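Local coordinates for Isomerase/lactonizing enzyme (Agrobacterium fabrum str. C58, PDB 2NQL), which is of unknown function but belongs to the enolase superfamily, pairing a mandelate racemase/muconate lactonizing enzyme-type N-terminal domain with a TIM-like barrel that holds a sodium ion, at residues 15-20 with 344-349; 34-39 with 43-48; 70-75 with 316-321; 75-80 with 116-121. One frame throughout, in Å; residues are numbered along the deposited sequence.

From the N terminus, the chain leaves strand 5-15 into a loop that meets helix 344-347 some 324 residues later; this is interaction 1, the long closure that encloses the other three. First within it comes interaction 2, a short hairpin of strands 36-38 and 45-47, complete before interaction 3 opens. Interaction 3 runs from the 70-75 loop of the N-terminal domain to the 316-321 loop of the barrel domain and in turn encloses interaction 4, where helices 75-90 and 117-138 pack; P75 belongs to both. No loops cross. Y36 reaches A74, joining interactions 2 and 3, while R17 and I346 both pack on V318, joining 1 to 3.

Interaction 1 (15-20 with 344-349); sequences QPRKVP and HSIFEP
R17 makes the first approach, laying the edge of its guanidinium against the end of I346, with NH1 4.1 Å from CD1. The arginine chain is kinked twice on the way, the second time at chi3 (51°), and its main polar commitment lies elsewhere: NE forms a salt bridge with D50, and the group also makes a cation-pi contact with Y21. K18 follows, its chain extended beyond CG and running past P349 in the opposite sense, which leaves NZ 4.1 Å from the CB of the proline ring. This lysine is exposed and modelled in two conformers, so the contact is a loose one. V19 sends CG1 toward S345 CB, but it too has two conformers, and the closeness of that pair in this one is doubtful. No hydrogen bond crosses between the segments; the contact is carried by van der Waals packing at the surface. On the far side, E348 N bonds to H344 O at 3.0 Å, closing a helical turn. That turn follows closely on strand 340-342 of the barrel, with F347 edge-to-face on F342, whereas 15-20 leads out of strand 5-15 of the N-terminal domain toward the hairpin strand 36-38.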
loop_
_atom_site.group_PDB
_atom_site.type_symbol
_atom_site.label_atom_id
_atom_site.label_comp_id
_atom_site.label_asym_id
_atom_site.label_seq_id
_atom_site.Cartn_x
_atom_site.Cartn_y
_atom_site.Cartn_z
ATOM N N GLN A 15 18.867 4.464 -16.545
ATOM C CA GLN A 15 20.122 5.136 -16.892
ATOM C C GLN A 15 21.019 5.240 -15.662
ATOM O O GLN A 15 20.530 5.264 -14.511
ATOM C CB GLN A 15 19.845 6.553 -17.394
ATOM C CG GLN A 15 19.112 6.631 -18.749
ATOM C CD GLN A 15 19.442 7.894 -19.485
ATOM O OE1 GLN A 15 18.958 8.971 -19.138
ATOM N NE2 GLN A 15 20.293 7.785 -20.479
ATOM N N PRO A 16 22.341 5.368 -15.896
ATOM C CA PRO A 16 23.255 5.670 -14.772
ATOM C C PRO A 16 22.868 6.950 -14.048
ATOM O O PRO A 16 22.378 7.889 -14.673
ATOM C CB PRO A 16 24.607 5.875 -15.480
ATOM C CG PRO A 16 24.520 5.067 -16.724
ATOM C CD PRO A 16 23.073 5.264 -17.183
ATOM N N ARG A 17 23.066 6.980 -12.730
ATOM C CA ARG A 17 22.886 8.206 -11.934
ATOM C C ARG A 17 23.992 9.185 -12.368
ATOM O O ARG A 17 25.113 8.762 -12.694
ATOM C CB ARG A 17 23.045 7.919 -10.438
ATOM C CG ARG A 17 22.159 6.774 -9.894
ATOM C CD ARG A 17 21.503 7.153 -8.567
ATOM N NE ARG A 17 20.854 8.445 -8.742
ATOM C CZ ARG A 17 20.490 9.282 -7.788
ATOM N NH1 ARG A 17 19.938 10.444 -8.131
ATOM N NH2 ARG A 17 20.649 8.968 -6.513
ATOM N N LYS A 18 23.678 10.476 -12.389
ATOM C CA LYS A 18 24.673 11.452 -12.832
ATOM C C LYS A 18 24.971 12.475 -11.746
ATOM O O LYS A 18 25.529 13.558 -12.009
ATOM C CB LYS A 18 24.240 12.116 -14.138
ATOM C CG LYS A 18 24.341 11.211 -15.357
ATOM C CD LYS A 18 23.665 11.864 -16.547
ATOM C CE LYS A 18 23.151 10.846 -17.548
ATOM N NZ LYS A 18 22.123 11.456 -18.418
ATOM N N VAL A 19 24.619 12.103 -10.516
ATOM C CA VAL A 19 24.925 12.898 -9.346
ATOM C C VAL A 19 25.724 12.062 -8.355
ATOM O O VAL A 19 25.593 10.825 -8.312
ATOM C CB VAL A 19 23.664 13.513 -8.694
ATOM C CG1 VAL A 19 23.242 14.694 -9.486
ATOM C CG2 VAL A 19 22.517 12.510 -8.602
ATOM N N PRO A 20 26.641 12.710 -7.603
ATOM C CA PRO A 20 27.319 11.906 -6.593
ATOM C C PRO A 20 26.285 11.547 -5.544
ATOM O O PRO A 20 25.528 12.412 -5.081
ATOM C CB PRO A 20 28.392 12.852 -6.046
ATOM C CG PRO A 20 27.904 14.210 -6.362
ATOM C CD PRO A 20 27.147 14.101 -7.630
ATOM N N HIS A 344 17.346 20.290 -9.813
ATOM C CA HIS A 344 18.139 20.765 -10.927
ATOM C C HIS A 344 18.984 19.673 -11.591
ATOM O O HIS A 344 19.050 19.594 -12.811
ATOM C CB HIS A 344 19.004 21.944 -10.458
ATOM C CG HIS A 344 19.849 21.637 -9.255
ATOM N ND1 HIS A 344 21.169 21.251 -9.355
ATOM C CD2 HIS A 344 19.550 21.624 -7.934
ATOM C CE1 HIS A 344 21.658 21.045 -8.143
ATOM N NE2 HIS A 344 20.696 21.263 -7.263
ATOM N N SER A 345 19.562 18.797 -10.766
ATOM C CA SER A 345 20.486 17.762 -11.194
ATOM C C SER A 345 19.796 16.670 -11.993
ATOM O O SER A 345 20.452 15.931 -12.710
ATOM C CB SER A 345 21.055 17.090 -9.950
ATOM O OG SER A 345 21.731 18.015 -9.123
ATOM N N ILE A 346 18.482 16.546 -11.820
ATOM C CA ILE A 346 17.697 15.542 -12.543
ATOM C C ILE A 346 17.096 16.186 -13.799
ATOM O O ILE A 346 17.154 15.625 -14.897
ATOM C CB ILE A 346 16.535 14.987 -11.635
ATOM C CG1 ILE A 346 17.086 14.348 -10.345
ATOM C CG2 ILE A 346 15.653 13.986 -12.417
ATOM C CD1 ILE A 346 18.040 13.157 -10.569
ATOM N N PHE A 347 16.505 17.367 -13.608
ATOM C CA PHE A 347 15.798 18.096 -14.646
ATOM C C PHE A 347 16.692 18.435 -15.832
ATOM O O PHE A 347 16.311 18.201 -16.977
ATOM C CB PHE A 347 15.180 19.366 -14.047
ATOM C CG PHE A 347 14.257 20.118 -14.981
ATOM C CD1 PHE A 347 12.876 19.914 -14.920
ATOM C CD2 PHE A 347 14.757 21.034 -15.917
ATOM C CE1 PHE A 347 12.005 20.598 -15.772
ATOM C CE2 PHE A 347 13.890 21.729 -16.782
ATOM C CZ PHE A 347 12.515 21.524 -16.707
ATOM N N GLU A 348 17.864 19.015 -15.556
ATOM C CA GLU A 348 18.768 19.453 -16.628
ATOM C C GLU A 348 19.164 18.356 -17.626
ATOM O O GLU A 348 18.870 18.494 -18.822
ATOM C CB GLU A 348 19.934 20.323 -16.091
ATOM C CG GLU A 348 19.414 21.631 -15.477
ATOM C CD GLU A 348 20.495 22.503 -14.814
ATOM O OE1 GLU A 348 21.428 21.971 -14.157
ATOM O OE2 GLU A 348 20.379 23.738 -14.952
ATOM N N PRO A 349 19.750 17.223 -17.149
ATOM C CA PRO A 349 20.056 16.110 -18.060
ATOM C C PRO A 349 18.889 15.487 -18.816
ATOM O O PRO A 349 19.100 14.992 -19.935
ATOM C CB PRO A 349 20.681 15.053 -17.150
ATOM C CG PRO A 349 21.096 15.736 -15.961
ATOM C CD PRO A 349 20.178 16.905 -15.777
#

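Interaction 2 (34-39 with 43-48); sequences NGYIVR and RTVYPT. With SO4 (sulfate ion), chain D.
The carbonyl oxygen of G35 is gripped twice by one residue: T48 OG1 donates to it at 2.7 Å, and T48 N adds a weak bond bent to 125°. The hydroxyl stands between the backbone N and carbonyl carbon of T48 (chi1 53°), which brings it beside its own amide for this double hold. G35 belongs to a G1 beta bulge. Beyond it the two strands run antiparallel, with I37 and Y46 as the hydrogen-bonded pair: I37 N reaches Y46 O at 2.9 Å in a nearly straight bond, and Y46 N returns to I37 O at 2.7 Å. Toward the turn, R39 N bonds to T44 O and R43 N to R39 O, closing the hairpin. Y36, V38 and V45 share one face. There Y36 CB lies 3.6 Å from V45 CG2, while V38 CG2 meets V45 CB at 3.9 Å. On the other face the Y46 ring extends to a sulfate ion, its OH bonding sulfate O2 at 3.0 Å; N42 ND2 also binds this hydroxyl and H216 holds the sulfate. The R39 guanidinium lies nearly parallel to that ring (planes 2° apart), Y46 OH over its centre but not hydrogen-bonded; R39 has two conformers, so this placement is doubtful. F89 and M109 of the second subunit pack on V38 and V45, its D84 bonds to Y36 OH, and its D104 and D107 take R43 in salt bridges. In sequence the hairpin falls between strands 5-15 and 50-59.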
loop_
_atom_site.group_PDB
_atom_site.type_symbol
_atom_site.label_atom_id
_atom_site.label_comp_id
_atom_site.label_asym_id
_atom_site.label_seq_id
_atom_site.Cartn_x
_atom_site.Cartn_y
_atom_site.Cartn_z
ATOM N N ASN A 34 20.859 -7.310 -7.867
ATOM C CA ASN A 34 20.076 -6.435 -8.746
ATOM C C ASN A 34 20.314 -4.969 -8.486
ATOM O O ASN A 34 19.555 -4.138 -8.935
ATOM C CB ASN A 34 18.575 -6.816 -8.753
ATOM C CG ASN A 34 18.380 -8.269 -9.079
ATOM O OD1 ASN A 34 18.946 -8.762 -10.061
ATOM N ND2 ASN A 34 17.655 -8.994 -8.219
ATOM N N GLY A 35 21.417 -4.663 -7.808
ATOM C CA GLY A 35 21.933 -3.293 -7.786
ATOM C C GLY A 35 21.387 -2.452 -6.647
ATOM O O GLY A 35 21.428 -1.211 -6.704
ATOM N N TYR A 36 20.843 -3.090 -5.608
ATOM C CA TYR A 36 20.301 -2.324 -4.479
ATOM C C TYR A 36 21.289 -2.170 -3.324
ATOM O O TYR A 36 22.075 -3.084 -3.040
ATOM C CB TYR A 36 19.009 -2.945 -3.935
ATOM C CG TYR A 36 17.920 -2.961 -4.985
ATOM C CD1 TYR A 36 17.339 -1.765 -5.429
ATOM C CD2 TYR A 36 17.465 -4.167 -5.519
ATOM C CE1 TYR A 36 16.345 -1.770 -6.408
ATOM C CE2 TYR A 36 16.461 -4.185 -6.489
ATOM C CZ TYR A 36 15.914 -2.974 -6.929
ATOM O OH TYR A 36 14.926 -2.984 -7.873
ATOM N N ILE A 37 21.189 -1.035 -2.647
ATOM C CA ILE A 37 22.013 -0.755 -1.450
ATOM C C ILE A 37 21.211 -0.096 -0.332
ATOM O O ILE A 37 20.432 0.830 -0.565
ATOM C CB ILE A 37 23.306 0.048 -1.839
ATOM C CG1 ILE A 37 24.348 0.013 -0.716
ATOM C CG2 ILE A 37 22.985 1.438 -2.340
ATOM C CD1 ILE A 37 25.782 0.032 -1.282
ATOM N N VAL A 38 21.366 -0.612 0.879
ATOM C CA VAL A 38 20.654 -0.077 2.033
ATOM C C VAL A 38 21.582 0.847 2.810
ATOM O O VAL A 38 22.680 0.436 3.172
ATOM C CB VAL A 38 20.084 -1.212 2.949
ATOM C CG1 VAL A 38 19.668 -0.675 4.314
ATOM C CG2 VAL A 38 18.865 -1.841 2.310
ATOM N N ARG A 39 21.140 2.090 3.013
ATOM C CA ARG A 39 21.838 3.030 3.882
ATOM C C ARG A 39 21.641 2.638 5.345
ATOM O O ARG A 39 20.517 2.598 5.838
ATOM C CB ARG A 39 21.359 4.462 3.621
ATOM C CG ARG A 39 22.358 5.539 4.060
ATOM C CD ARG A 39 21.719 6.925 4.142
ATOM N NE ARG A 39 21.441 7.497 2.826
ATOM C CZ ARG A 39 20.772 8.631 2.621
ATOM N NH1 ARG A 39 20.299 9.331 3.642
ATOM N NH2 ARG A 39 20.570 9.059 1.383
ATOM N N ARG A 43 18.114 2.899 7.119
ATOM C CA ARG A 43 17.631 1.548 6.825
ATOM C C ARG A 43 16.828 1.470 5.507
ATOM O O ARG A 43 16.212 0.449 5.212
ATOM C CB ARG A 43 16.863 0.975 8.025
ATOM C CG ARG A 43 17.771 0.771 9.234
ATOM C CD ARG A 43 16.999 0.809 10.534
ATOM N NE ARG A 43 16.147 -0.367 10.662
ATOM C CZ ARG A 43 16.539 -1.548 11.135
ATOM N NH1 ARG A 43 17.789 -1.741 11.554
ATOM N NH2 ARG A 43 15.662 -2.544 11.193
ATOM N N THR A 44 16.891 2.549 4.723
ATOM C CA THR A 44 16.181 2.692 3.457
ATOM C C THR A 44 17.011 2.105 2.313
ATOM O O THR A 44 18.226 2.290 2.260
ATOM C CB THR A 44 15.829 4.175 3.220
ATOM O OG1 THR A 44 14.992 4.625 4.295
ATOM C CG2 THR A 44 15.122 4.405 1.875
ATOM N N VAL A 45 16.354 1.398 1.386
ATOM C CA VAL A 45 17.026 0.891 0.195
ATOM C C VAL A 45 17.084 1.953 -0.903
ATOM O O VAL A 45 16.166 2.766 -1.046
ATOM C CB VAL A 45 16.357 -0.429 -0.333
ATOM C CG1 VAL A 45 14.999 -0.141 -1.003
ATOM C CG2 VAL A 45 17.299 -1.208 -1.277
ATOM N N TYR A 46 18.180 1.938 -1.662
ATOM C CA TYR A 46 18.406 2.858 -2.800
ATOM C C TYR A 46 18.857 2.061 -4.006
ATOM O O TYR A 46 19.581 1.069 -3.852
ATOM C CB TYR A 46 19.485 3.909 -2.447
ATOM C CG TYR A 46 18.998 4.824 -1.348
ATOM C CD1 TYR A 46 18.314 6.005 -1.651
ATOM C CD2 TYR A 46 19.189 4.484 -0.009
ATOM C CE1 TYR A 46 17.826 6.835 -0.621
ATOM C CE2 TYR A 46 18.721 5.304 1.035
ATOM C CZ TYR A 46 18.035 6.475 0.712
ATOM O OH TYR A 46 17.587 7.279 1.734
ATOM N N PRO A 47 18.480 2.524 -5.215
ATOM C CA PRO A 47 19.009 1.976 -6.433
ATOM C C PRO A 47 20.402 2.549 -6.716
ATOM O O PRO A 47 20.726 3.656 -6.240
ATOM C CB PRO A 47 18.051 2.515 -7.501
ATOM C CG PRO A 47 17.594 3.858 -6.969
ATOM C CD PRO A 47 17.553 3.660 -5.456
ATOM N N THR A 48 21.172 1.822 -7.513
ATOM C CA THR A 48 22.470 2.289 -7.991
ATOM C C THR A 48 22.377 2.769 -9.448
ATOM O O THR A 48 23.262 2.531 -10.266
ATOM C CB THR A 48 23.572 1.195 -7.792
ATOM O OG1 THR A 48 23.143 -0.041 -8.380
ATOM C CG2 THR A 48 23.841 1.007 -6.261
HETATM S S SO4 D . 14.900 9.691 -0.480
HETATM O O1 SO4 D . 14.042 8.510 -0.421
HETATM O O2 SO4 D . 15.969 9.493 0.504
HETATM O O3 SO4 D . 15.474 9.851 -1.810
HETATM O O4 SO4 D . 14.108 10.865 -0.131
#

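Interaction 3 (70-75 with 316-321); sequences YGIVAP and ATVGAG
Y70 and T317 meet where the N-terminal domain of this enolase-superfamily fold faces the barrel: a loop following strand 64-70 on one side, the loop between strand 311-312 and helix 322-331 on the other. The tyrosine CG lies beside its own backbone N (chi1 -86°), and the ring carries OH to within 3.4 Å of T317 CG2. The methyl comes at the ring obliquely, 3.8 Å from CZ. In T317 it is this methyl that occupies the position between backbone N and carbonyl carbon, while OG1 swings anti to N (chi1 -167°). The two hydroxyls are 3.7 Å apart, from OH of Y70 to OG1 of T317, and are not bonded to each other. Y70 OH bonds instead to a glycerol, probably from the crystallisation liquor, which suggests a pocket here; the tyrosine side chain is about 8 Å from the sodium ion. H292 stacks on the tyrosine ring, and Y114 of the second subunit packs on it as well. Alongside, I72 and V318 add an apolar touch between the two loops: V318 CG1 lies 4.4 Å from I72 CG2.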
loop_
_atom_site.group_PDB
_atom_site.type_symbol
_atom_site.label_atom_id
_atom_site.label_comp_id
_atom_site.label_asym_id
_atom_site.label_seq_id
_atom_site.Cartn_x
_atom_site.Cartn_y
_atom_site.Cartn_z
ATOM N N TYR A 70 6.942 5.629 -10.429
ATOM C CA TYR A 70 8.182 5.140 -9.845
ATOM C C TYR A 70 8.551 3.813 -10.462
ATOM O O TYR A 70 7.705 2.945 -10.681
ATOM C CB TYR A 70 8.034 4.975 -8.337
ATOM C CG TYR A 70 8.312 6.247 -7.567
ATOM C CD1 TYR A 70 7.538 7.399 -7.765
ATOM C CD2 TYR A 70 9.365 6.306 -6.645
ATOM C CE1 TYR A 70 7.801 8.577 -7.047
ATOM C CE2 TYR A 70 9.625 7.484 -5.917
ATOM C CZ TYR A 70 8.839 8.606 -6.134
ATOM O OH TYR A 70 9.073 9.767 -5.418
ATOM N N GLY A 71 9.827 3.684 -10.772
ATOM C CA GLY A 71 10.375 2.418 -11.212
ATOM C C GLY A 71 11.723 2.113 -10.597
ATOM O O GLY A 71 12.346 1.151 -11.014
ATOM N N ILE A 72 12.162 2.896 -9.608
ATOM C CA ILE A 72 13.472 2.643 -8.979
ATOM C C ILE A 72 13.629 1.254 -8.352
ATOM O O ILE A 72 14.710 0.641 -8.412
ATOM C CB ILE A 72 13.910 3.729 -7.965
ATOM C CG1 ILE A 72 12.784 4.090 -6.984
ATOM C CG2 ILE A 72 14.463 4.967 -8.712
ATOM C CD1 ILE A 72 13.307 4.711 -5.704
ATOM N N VAL A 73 12.537 0.750 -7.769
ATOM C CA VAL A 73 12.590 -0.513 -7.037
ATOM C C VAL A 73 11.523 -1.465 -7.588
ATOM O O VAL A 73 10.339 -1.112 -7.629
ATOM C CB VAL A 73 12.410 -0.291 -5.527
ATOM C CG1 VAL A 73 12.504 -1.633 -4.770
ATOM C CG2 VAL A 73 13.478 0.685 -4.975
ATOM N N ALA A 74 11.966 -2.641 -8.023
ATOM C CA ALA A 74 11.068 -3.711 -8.504
ATOM C C ALA A 74 9.976 -3.163 -9.461
ATOM O O ALA A 74 8.770 -3.244 -9.159
ATOM C CB ALA A 74 10.455 -4.423 -7.297
ATOM N N PRO A 75 10.394 -2.594 -10.618
ATOM C CA PRO A 75 9.440 -2.054 -11.583
ATOM C C PRO A 75 8.529 -3.151 -12.164
ATOM O O PRO A 75 7.476 -2.833 -12.689
ATOM C CB PRO A 75 10.347 -1.504 -12.691
ATOM C CG PRO A 75 11.605 -2.288 -12.585
ATOM C CD PRO A 75 11.781 -2.439 -11.101
ATOM N N ALA A 316 9.337 16.695 -6.059
ATOM C CA ALA A 316 9.921 16.273 -7.331
ATOM C C ALA A 316 11.009 15.235 -7.076
ATOM O O ALA A 316 11.603 15.176 -5.975
ATOM C CB ALA A 316 10.502 17.497 -8.097
ATOM N N THR A 317 11.284 14.428 -8.090
ATOM C CA THR A 317 12.094 13.246 -7.915
ATOM C C THR A 317 12.713 12.750 -9.220
ATOM O O THR A 317 12.476 13.314 -10.285
ATOM C CB THR A 317 11.281 12.123 -7.204
ATOM O OG1 THR A 317 12.185 11.096 -6.788
ATOM C CG2 THR A 317 10.232 11.534 -8.112
ATOM N N VAL A 318 13.518 11.693 -9.121
ATOM C CA VAL A 318 14.060 10.971 -10.260
ATOM C C VAL A 318 12.917 10.516 -11.170
ATOM O O VAL A 318 11.963 9.885 -10.727
ATOM C CB VAL A 318 14.859 9.735 -9.751
ATOM C CG1 VAL A 318 15.121 8.718 -10.863
ATOM C CG2 VAL A 318 16.176 10.202 -9.080
ATOM N N GLY A 319 13.029 10.856 -12.442
ATOM C CA GLY A 319 12.051 10.442 -13.431
ATOM C C GLY A 319 12.432 11.053 -14.760
ATOM O O GLY A 319 13.395 11.829 -14.833
ATOM N N ALA A 320 11.704 10.685 -15.812
ATOM C CA ALA A 320 12.047 11.100 -17.184
ATOM C C ALA A 320 11.524 12.508 -17.489
ATOM O O ALA A 320 12.020 13.184 -18.400
ATOM C CB ALA A 320 11.488 10.104 -18.191
ATOM N N GLY A 321 10.528 12.950 -16.728
ATOM C CA GLY A 321 9.933 14.257 -16.958
ATOM C C GLY A 321 8.437 14.162 -17.253
ATOM O O GLY A 321 7.763 15.179 -17.276
#

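Interaction 4 (75-80 with 116-121); sequences PGAVAA and GGFYVD
Two helices of the N-terminal domain cross here near their N-terminal ends, 75-90 against 117-138, and A77 and V78 of the first hold F118 of the second. The short segments approach to 9.1 Å between axes, with a crossing angle of -60°. A77 CB sits over one face of the phenylalanine ring, 4.0 Å above its plane and offset toward the rim, nearest to CD1. V78 comes from another direction: its CG2 is near the ring plane, at the edge, 4.4 Å from CD1 of F118. That same methyl reaches past the ring to the helix backbone, 3.7 Å from F118 O, and to D121 CB at 3.8 Å, so one methyl touches both F118 and D121, three residues apart on the opposing helix. It can do so because CG2 lies beside the V78 backbone N while CG1 is anti to it (chi1 164°). All four residues are buried, and the second subunit adds to the packing: its Y114 stacks with the F118 ring, and its L81 touches the same side chain. D121 presents only its CB to V78; OD1 bonds to H292 ND1 and OD2 to the hydroxyl of Y114 of the second subunit. No hydrogen bond joins the two segments. The crossing therefore rests on apolar packing, A77 CB over the ring face and V78 CG2 against its edge, the F118 carbonyl and the D121 methylene, while the single carboxylate among these side chains has its polar atoms satisfied by partners beyond the pair of helices.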
loop_
_atom_site.group_PDB
_atom_site.type_symbol
_atom_site.label_atom_id
_atom_site.label_comp_id
_atom_site.label_asym_id
_atom_site.label_seq_id
_atom_site.Cartn_x
_atom_site.Cartn_y
_atom_site.Cartn_z
ATOM N N PRO A 75 10.394 -2.594 -10.618
ATOM C CA PRO A 75 9.440 -2.054 -11.583
ATOM C C PRO A 75 8.529 -3.151 -12.164
ATOM O O PRO A 75 7.476 -2.833 -12.689
ATOM C CB PRO A 75 10.347 -1.504 -12.691
ATOM C CG PRO A 75 11.605 -2.288 -12.585
ATOM C CD PRO A 75 11.781 -2.439 -11.101
ATOM N N GLY A 76 8.965 -4.414 -12.072
ATOM C CA GLY A 76 8.115 -5.576 -12.363
ATOM C C GLY A 76 6.793 -5.634 -11.593
ATOM O O GLY A 76 5.848 -6.272 -12.068
ATOM N N ALA A 77 6.733 -5.016 -10.414
ATOM C CA ALA A 77 5.500 -4.961 -9.620
ATOM C C ALA A 77 4.410 -4.129 -10.326
ATOM O O ALA A 77 3.305 -4.642 -10.627
ATOM C CB ALA A 77 5.783 -4.443 -8.223
ATOM N N VAL A 78 4.717 -2.867 -10.655
ATOM C CA VAL A 78 3.786 -2.061 -11.445
ATOM C C VAL A 78 3.488 -2.689 -12.806
ATOM O O VAL A 78 2.305 -2.702 -13.245
ATOM C CB VAL A 78 4.242 -0.579 -11.595
ATOM C CG1 VAL A 78 3.494 0.125 -12.725
ATOM C CG2 VAL A 78 4.006 0.167 -10.294
ATOM N N ALA A 79 4.528 -3.192 -13.478
ATOM C CA ALA A 79 4.372 -3.813 -14.800
ATOM C C ALA A 79 3.423 -5.008 -14.730
ATOM O O ALA A 79 2.556 -5.135 -15.580
ATOM C CB ALA A 79 5.697 -4.249 -15.361
ATOM N N ALA A 80 3.556 -5.832 -13.689
ATOM C CA ALA A 80 2.618 -6.968 -13.522
ATOM C C ALA A 80 1.197 -6.490 -13.296
ATOM O O ALA A 80 0.259 -7.021 -13.900
ATOM C CB ALA A 80 3.076 -7.879 -12.366
ATOM N N GLY A 116 -2.875 1.966 -1.709
ATOM C CA GLY A 116 -1.705 2.843 -1.876
ATOM C C GLY A 116 -0.571 2.125 -2.560
ATOM O O GLY A 116 -0.789 1.377 -3.517
ATOM N N GLY A 117 0.646 2.350 -2.061
ATOM C CA GLY A 117 1.832 1.617 -2.523
ATOM C C GLY A 117 1.992 1.473 -4.025
ATOM O O GLY A 117 1.804 2.441 -4.778
ATOM N N PHE A 118 2.297 0.250 -4.471
ATOM C CA PHE A 118 2.477 -0.034 -5.894
ATOM C C PHE A 118 1.185 0.013 -6.689
ATOM O O PHE A 118 1.207 0.314 -7.867
ATOM C CB PHE A 118 3.143 -1.398 -6.096
ATOM C CG PHE A 118 4.563 -1.433 -5.582
ATOM C CD1 PHE A 118 5.584 -0.855 -6.321
ATOM C CD2 PHE A 118 4.852 -2.025 -4.338
ATOM C CE1 PHE A 118 6.913 -0.866 -5.842
ATOM C CE2 PHE A 118 6.162 -2.048 -3.855
ATOM C CZ PHE A 118 7.194 -1.449 -4.609
ATOM N N TYR A 119 0.069 -0.331 -6.056
ATOM C CA TYR A 119 -1.205 -0.297 -6.766
ATOM C C TYR A 119 -1.527 1.121 -7.240
ATOM O O TYR A 119 -1.814 1.314 -8.422
ATOM C CB TYR A 119 -2.354 -0.811 -5.896
ATOM C CG TYR A 119 -3.592 -1.129 -6.713
ATOM C CD1 TYR A 119 -3.603 -2.203 -7.579
ATOM C CD2 TYR A 119 -4.769 -0.352 -6.592
ATOM C CE1 TYR A 119 -4.751 -2.529 -8.330
ATOM C CE2 TYR A 119 -5.924 -0.655 -7.352
ATOM C CZ TYR A 119 -5.904 -1.754 -8.200
ATOM O OH TYR A 119 -6.995 -2.116 -8.961
ATOM N N VAL A 120 -1.419 2.095 -6.336
ATOM C CA VAL A 120 -1.656 3.480 -6.728
ATOM C C VAL A 120 -0.554 4.038 -7.627
ATOM O O VAL A 120 -0.842 4.851 -8.498
ATOM C CB VAL A 120 -2.132 4.415 -5.571
ATOM C CG1 VAL A 120 -2.426 5.878 -6.083
ATOM C CG2 VAL A 120 -3.443 3.850 -4.962
ATOM N N ASP A 121 0.686 3.552 -7.482
ATOM C CA ASP A 121 1.744 3.929 -8.446
ATOM C C ASP A 121 1.251 3.578 -9.857
ATOM O O ASP A 121 1.326 4.398 -10.789
ATOM C CB ASP A 121 3.046 3.143 -8.206
ATOM C CG ASP A 121 3.918 3.713 -7.101
ATOM O OD1 ASP A 121 3.612 4.766 -6.510
ATOM O OD2 ASP A 121 4.929 3.019 -6.803
#